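Local coordinates for crystal protein (Bacillus thuringiensis serovar dakota, PDB 2ZTB) that recognizes cancer cells as the proteolytically activated form of the parasporin-2 toxin, probably acting by forming pores in their membranes, at residues Asn47-Pro52 and Gly196-Lys201; Ala55-Tyr60 and His208-Asn213. One frame throughout, in Å; residues are numbered along the deposited sequence.

Both contacts lie in the head at one end of this elongated toxin, their centres about 39 and 36 Å from the centre of the chain and about 9 Å from each other. They share one antiparallel sheet: strand 168-199, which supplies Asn198 to interaction 1, pairs with strand 210-214, which supplies Phe210 and Phe212 to interaction 2. Ala197 N lies 2.9 Å from Trp211 O and Phe199 N 2.9 Å from Tyr209 O, both probable hydrogen bonds. Along the chain, residues 47-52 lead directly into helix 53-56, in which segment 55-60 begins. A glycerol, most likely a crystallisation additive, sits beside interaction 2, at Tyr57, Gly58 and Tyr59.

Interaction 1 (Asn47-Pro52 and Gly196-Lys201); sequences NAVKPP and GANFPK
Here the loop between strand 43-46 and helix 53-56 is tied to the long strand 168-199 by one amide, that of Asn198, which meets the backbone of Asn47, Ala48 and Val49. Asn198 ND2 donates to Asn47 O at 3.2 Å, a nearly straight bond (N-H...O 170°) that uses a lone pair in the carbonyl plane and lies almost in the plane of the amide itself. The other end of the amide turns to the next peptide: Val49 N approaches Asn198 OD1 at 3.5 Å, a weak bond. The side chain thus takes hold of a C=O and an N-H of the loop on either side of Ala48, a pairing consistent with the modelled orientation of the amide, the ND2 bond being the stronger. Ala48 sits close to the same oxygen, with its CA 3.4 Å and its CB 3.7 Å from Asn198 OD1. The methyl CG2 of Val49 packs against the amide, 4.2 Å from Asn198 CG. With chi1 at 61°, CG of Asn198 stands between its backbone N and carbonyl carbon, and from there the amide reaches the loop. Around this point the backbone of Asn198 pairs with Gly37 while its neighbours Ala197 and Phe199 pair with Trp211 and Tyr209; Val49 also rests on Phe210 of strand 210-214 and on Gln56 of helix 53-56, which Pro52 precedes as N-cap.

Interaction 2 (Ala55-Tyr60 and His208-Asn213); sequences AQYGYY and HYFWFN
The rings of Tyr59 and Phe212 lie one over the other as an offset stack, their planes only 2° apart and their centroids 3.9 Å apart. Each ring presents a face to the other, and the nearest carbons are Tyr59 CE1 and Phe212 CD1 at 3.5 Å. CG of Phe212, anti to its carbonyl carbon (chi1 -51°), carries the ring to the Tyr59 face. The offset brings CB of Phe212 over the same face of Tyr59, a CH-pi contact 3.8 Å from the ring centroid. At the edge of the Tyr59 ring, in its plane, is CB of Tyr57, and this methylene also packs 3.6 Å from Phe212 CZ. The Tyr57 ring stands oblique to Phe212, at 51°. Together with Phe210 these side chains form an aromatic cluster that joins the end of helix 53-56 to strand 210-214; the helix closes in a Schellman motif, Gly58 taking a positive phi between the two tyrosines that point at the strand. Phe210 and Phe212, two apart, both face them. Tyr57 OH comes to the edge of the Phe210 ring, near its plane and 3.4 Å from Phe210 CE2, while Tyr57 CE1 packs 3.7 Å from Phe210 CD2. Tyr194 meets Tyr59 edge-to-face, and Ile53 of the helix touches both phenylalanines. One hydroxyl of a bound glycerol is hydrogen-bonded to Tyr57 O and Gly58 O, another weakly to Tyr59 OH.

Interaction 1 (Asn47-Pro52 and Gly196-Lys201)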
loop_
_atom_site.group_PDB
_atom_site.type_symbol
_atom_site.label_atom_id
_atom_site.label_comp_id
_atom_site.label_asym_id
_atom_site.label_seq_id
_atom_site.Cartn_x
_atom_site.Cartn_y
_atom_site.Cartn_z
ATOM N N ASN A 47 -22.663 29.374 -9.260
ATOM C CA ASN A 47 -22.839 30.303 -10.383
ATOM C C ASN A 47 -21.522 30.977 -10.785
ATOM O O ASN A 47 -21.276 32.150 -10.460
ATOM C CB ASN A 47 -23.926 31.344 -10.035
ATOM C CG ASN A 47 -24.219 32.320 -11.177
ATOM O OD1 ASN A 47 -23.990 32.026 -12.359
ATOM N ND2 ASN A 47 -24.740 33.491 -10.821
ATOM N N ALA A 48 -20.689 30.239 -11.510
ATOM C CA ALA A 48 -19.312 30.655 -11.767
ATOM C C ALA A 48 -18.995 31.154 -13.181
ATOM O O ALA A 48 -19.684 30.818 -14.153
ATOM C CB ALA A 48 -18.356 29.545 -11.381
ATOM N N VAL A 49 -17.946 31.969 -13.275
ATOM C CA VAL A 49 -17.367 32.392 -14.547
ATOM C C VAL A 49 -16.614 31.220 -15.184
ATOM O O VAL A 49 -15.886 30.498 -14.498
ATOM C CB VAL A 49 -16.423 33.613 -14.351
ATOM C CG1 VAL A 49 -15.479 33.797 -15.534
ATOM C CG2 VAL A 49 -17.238 34.880 -14.113
ATOM N N LYS A 50 -16.821 31.039 -16.489
ATOM C CA LYS A 50 -16.092 30.066 -17.305
ATOM C C LYS A 50 -15.244 30.774 -18.371
ATOM O O LYS A 50 -15.699 31.752 -18.962
ATOM C CB LYS A 50 -17.058 29.106 -18.005
ATOM C CG LYS A 50 -17.598 27.977 -17.138
ATOM C CD LYS A 50 -19.081 28.178 -16.833
ATOM C CE LYS A 50 -19.652 26.963 -16.101
ATOM N NZ LYS A 50 -19.310 26.984 -14.648
ATOM N N PRO A 51 -14.009 30.289 -18.622
ATOM C CA PRO A 51 -13.321 29.212 -17.902
ATOM C C PRO A 51 -12.936 29.621 -16.471
ATOM O O PRO A 51 -12.852 30.817 -16.179
ATOM C CB PRO A 51 -12.076 28.934 -18.765
ATOM C CG PRO A 51 -11.863 30.154 -19.567
ATOM C CD PRO A 51 -13.202 30.819 -19.738
ATOM N N PRO A 52 -12.721 28.631 -15.578
ATOM C CA PRO A 52 -12.369 28.918 -14.189
ATOM C C PRO A 52 -11.315 30.019 -14.071
ATOM O O PRO A 52 -10.276 29.954 -14.736
ATOM C CB PRO A 52 -11.823 27.572 -13.672
ATOM C CG PRO A 52 -11.758 26.662 -14.874
ATOM C CD PRO A 52 -12.779 27.179 -15.822
ATOM N N GLY A 196 -10.497 30.191 -6.076
ATOM C CA GLY A 196 -10.992 31.427 -6.691
ATOM C C GLY A 196 -12.459 31.615 -6.353
ATOM O O GLY A 196 -13.148 30.658 -6.029
ATOM N N ALA A 197 -12.931 32.853 -6.392
ATOM C CA ALA A 197 -14.351 33.145 -6.224
ATOM C C ALA A 197 -14.732 34.336 -7.072
ATOM O O ALA A 197 -13.957 35.294 -7.199
ATOM C CB ALA A 197 -14.698 33.404 -4.750
ATOM N N ASN A 198 -15.920 34.277 -7.666
ATOM C CA ASN A 198 -16.466 35.440 -8.382
ATOM C C ASN A 198 -17.692 35.997 -7.690
ATOM O O ASN A 198 -18.601 35.251 -7.314
ATOM C CB ASN A 198 -16.751 35.137 -9.860
ATOM C CG ASN A 198 -17.771 34.023 -10.058
ATOM O OD1 ASN A 198 -17.446 32.838 -9.952
ATOM N ND2 ASN A 198 -19.013 34.402 -10.357
ATOM N N PHE A 199 -17.714 37.316 -7.531
ATOM C CA PHE A 199 -18.724 37.980 -6.740
ATOM C C PHE A 199 -19.737 38.720 -7.621
ATOM O O PHE A 199 -19.416 39.066 -8.776
ATOM C CB PHE A 199 -18.036 38.901 -5.718
ATOM C CG PHE A 199 -17.231 38.144 -4.696
ATOM C CD1 PHE A 199 -15.931 37.687 -5.002
ATOM C CD2 PHE A 199 -17.772 37.849 -3.450
ATOM C CE1 PHE A 199 -15.185 36.942 -4.073
ATOM C CE2 PHE A 199 -17.033 37.114 -2.507
ATOM C CZ PHE A 199 -15.737 36.650 -2.830
ATOM N N PRO A 200 -20.976 38.926 -7.097
ATOM C CA PRO A 200 -22.025 39.691 -7.785
ATOM C C PRO A 200 -21.713 41.190 -7.903
ATOM O O PRO A 200 -22.176 41.834 -8.845
ATOM C CB PRO A 200 -23.263 39.474 -6.893
ATOM C CG PRO A 200 -22.708 39.179 -5.548
ATOM C CD PRO A 200 -21.454 38.393 -5.803
ATOM N N LYS A 201 -20.953 41.735 -6.953
ATOM C CA LYS A 201 -20.473 43.115 -7.016
ATOM C C LYS A 201 -18.961 43.203 -6.728
ATOM O O LYS A 201 -18.325 42.201 -6.411
ATOM C CB LYS A 201 -21.267 43.992 -6.049
ATOM C CG LYS A 201 -21.201 43.538 -4.615
ATOM C CD LYS A 201 -22.175 44.311 -3.802
ATOM C CE LYS A 201 -21.934 44.118 -2.347
ATOM N NZ LYS A 201 -22.979 44.841 -1.539
#

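Interaction 2 (Ala55-Tyr60 and His208-Asn213)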
loop_
_atom_site.group_PDB
_atom_site.type_symbol
_atom_site.label_atom_id
_atom_site.label_comp_id
_atom_site.label_asym_id
_atom_site.label_seq_id
_atom_site.Cartn_x
_atom_site.Cartn_y
_atom_site.Cartn_z
ATOM N N ALA A 55 -7.624 29.096 -13.593
ATOM C CA ALA A 55 -6.790 28.803 -14.762
ATOM C C ALA A 55 -6.505 30.100 -15.539
ATOM O O ALA A 55 -5.336 30.399 -15.852
ATOM C CB ALA A 55 -7.430 27.719 -15.658
ATOM N N GLN A 56 -7.554 30.882 -15.830
ATOM C CA GLN A 56 -7.351 32.206 -16.461
ATOM C C GLN A 56 -6.196 32.971 -15.808
ATOM O O GLN A 56 -5.223 33.377 -16.513
ATOM C CB GLN A 56 -8.619 33.068 -16.413
ATOM C CG GLN A 56 -9.799 32.518 -17.217
ATOM C CD GLN A 56 -10.871 33.624 -17.383
ATOM O OE1 GLN A 56 -11.966 33.539 -16.769
ATOM N NE2 GLN A 56 -10.555 34.681 -18.206
ATOM N N TYR A 57 -6.264 33.086 -14.463
ATOM C CA TYR A 57 -5.331 33.951 -13.758
ATOM C C TYR A 57 -4.135 33.236 -13.126
ATOM O O TYR A 57 -3.270 33.923 -12.429
ATOM C CB TYR A 57 -6.091 34.819 -12.746
ATOM C CG TYR A 57 -7.176 35.669 -13.394
ATOM C CD1 TYR A 57 -8.466 35.174 -13.588
ATOM C CD2 TYR A 57 -6.908 36.954 -13.824
ATOM C CE1 TYR A 57 -9.461 35.949 -14.189
ATOM C CE2 TYR A 57 -7.896 37.740 -14.415
ATOM C CZ TYR A 57 -9.167 37.238 -14.599
ATOM O OH TYR A 57 -10.133 38.028 -15.195
ATOM N N GLY A 58 -4.083 31.863 -13.375
ATOM C CA GLY A 58 -2.887 31.107 -12.987
ATOM C C GLY A 58 -2.724 30.837 -11.507
ATOM O O GLY A 58 -1.610 30.888 -10.979
ATOM N N TYR A 59 -3.835 30.540 -10.846
ATOM C CA TYR A 59 -3.852 30.186 -9.427
ATOM C C TYR A 59 -4.273 28.728 -9.280
ATOM O O TYR A 59 -5.436 28.393 -9.492
ATOM C CB TYR A 59 -4.834 31.079 -8.670
ATOM C CG TYR A 59 -4.346 32.484 -8.441
ATOM C CD1 TYR A 59 -4.488 33.474 -9.431
ATOM C CD2 TYR A 59 -3.754 32.834 -7.227
ATOM C CE1 TYR A 59 -4.031 34.777 -9.218
ATOM C CE2 TYR A 59 -3.304 34.133 -6.998
ATOM C CZ TYR A 59 -3.444 35.097 -7.994
ATOM O OH TYR A 59 -3.002 36.373 -7.745
ATOM N N TYR A 60 -3.316 27.865 -8.946
ATOM C CA TYR A 60 -3.564 26.427 -8.859
ATOM C C TYR A 60 -3.493 25.924 -7.428
ATOM O O TYR A 60 -3.101 26.659 -6.521
ATOM C CB TYR A 60 -2.602 25.650 -9.771
ATOM C CG TYR A 60 -2.833 25.948 -11.230
ATOM C CD1 TYR A 60 -2.019 26.866 -11.918
ATOM C CD2 TYR A 60 -3.888 25.351 -11.914
ATOM C CE1 TYR A 60 -2.244 27.157 -13.253
ATOM C CE2 TYR A 60 -4.123 25.631 -13.238
ATOM C CZ TYR A 60 -3.301 26.536 -13.907
ATOM O OH TYR A 60 -3.546 26.800 -15.231
ATOM N N HIS A 208 -12.937 44.495 -6.459
ATOM C CA HIS A 208 -12.756 43.561 -7.572
ATOM C C HIS A 208 -13.832 42.467 -7.532
ATOM O O HIS A 208 -14.350 42.143 -6.471
ATOM C CB HIS A 208 -11.323 42.971 -7.550
ATOM C CG HIS A 208 -10.258 44.021 -7.619
ATOM N ND1 HIS A 208 -9.671 44.412 -8.803
ATOM C CD2 HIS A 208 -9.728 44.817 -6.660
ATOM C CE1 HIS A 208 -8.816 45.392 -8.572
ATOM N NE2 HIS A 208 -8.833 45.661 -7.280
ATOM N N TYR A 209 -14.191 41.937 -8.693
ATOM C CA TYR A 209 -15.151 40.844 -8.813
ATOM C C TYR A 209 -14.516 39.477 -8.557
ATOM O O TYR A 209 -15.181 38.575 -8.071
ATOM C CB TYR A 209 -15.758 40.831 -10.226
ATOM C CG TYR A 209 -16.670 41.994 -10.552
ATOM C CD1 TYR A 209 -16.237 43.028 -11.359
ATOM C CD2 TYR A 209 -17.969 42.046 -10.057
ATOM C CE1 TYR A 209 -17.067 44.098 -11.678
ATOM C CE2 TYR A 209 -18.809 43.113 -10.356
ATOM C CZ TYR A 209 -18.346 44.131 -11.171
ATOM O OH TYR A 209 -19.166 45.189 -11.464
ATOM N N PHE A 210 -13.243 39.315 -8.928
ATOM C CA PHE A 210 -12.545 38.037 -8.800
ATOM C C PHE A 210 -11.468 38.066 -7.732
ATOM O O PHE A 210 -10.596 38.937 -7.751
ATOM C CB PHE A 210 -11.885 37.611 -10.128
ATOM C CG PHE A 210 -12.813 37.612 -11.322
ATOM C CD1 PHE A 210 -14.181 37.388 -11.183
ATOM C CD2 PHE A 210 -12.301 37.804 -12.598
ATOM C CE1 PHE A 210 -15.021 37.390 -12.280
ATOM C CE2 PHE A 210 -13.138 37.793 -13.711
ATOM C CZ PHE A 210 -14.504 37.591 -13.544
ATOM N N TRP A 211 -11.508 37.068 -6.845
ATOM C CA TRP A 211 -10.534 36.932 -5.767
ATOM C C TRP A 211 -9.968 35.526 -5.630
ATOM O O TRP A 211 -10.653 34.546 -5.908
ATOM C CB TRP A 211 -11.161 37.365 -4.434
ATOM C CG TRP A 211 -11.367 38.821 -4.397
ATOM C CD1 TRP A 211 -12.503 39.491 -4.713
ATOM C CD2 TRP A 211 -10.390 39.811 -4.057
ATOM N NE1 TRP A 211 -12.304 40.831 -4.592
ATOM C CE2 TRP A 211 -11.014 41.062 -4.187
ATOM C CE3 TRP A 211 -9.047 39.756 -3.643
ATOM C CZ2 TRP A 211 -10.349 42.270 -3.919
ATOM C CZ3 TRP A 211 -8.380 40.974 -3.378
ATOM C CH2 TRP A 211 -9.043 42.198 -3.510
ATOM N N PHE A 212 -8.718 35.456 -5.170
ATOM C CA PHE A 212 -8.026 34.208 -4.841
ATOM C C PHE A 212 -7.511 34.249 -3.422
ATOM O O PHE A 212 -6.986 35.270 -2.973
ATOM C CB PHE A 212 -6.884 33.950 -5.832
ATOM C CG PHE A 212 -7.327 34.038 -7.252
ATOM C CD1 PHE A 212 -7.268 35.251 -7.935
ATOM C CD2 PHE A 212 -7.872 32.925 -7.891
ATOM C CE1 PHE A 212 -7.725 35.360 -9.231
ATOM C CE2 PHE A 212 -8.335 33.016 -9.199
ATOM C CZ PHE A 212 -8.259 34.239 -9.869
ATOM N N ASN A 213 -7.701 33.153 -2.706
ATOM C CA ASN A 213 -7.224 33.020 -1.343
ATOM C C ASN A 213 -6.530 31.693 -1.211
ATOM O O ASN A 213 -6.962 30.714 -1.820
ATOM C CB ASN A 213 -8.381 33.107 -0.340
ATOM C CG ASN A 213 -8.767 34.527 -0.037
ATOM O OD1 ASN A 213 -8.273 35.130 0.910
ATOM N ND2 ASN A 213 -9.630 35.084 -0.860
#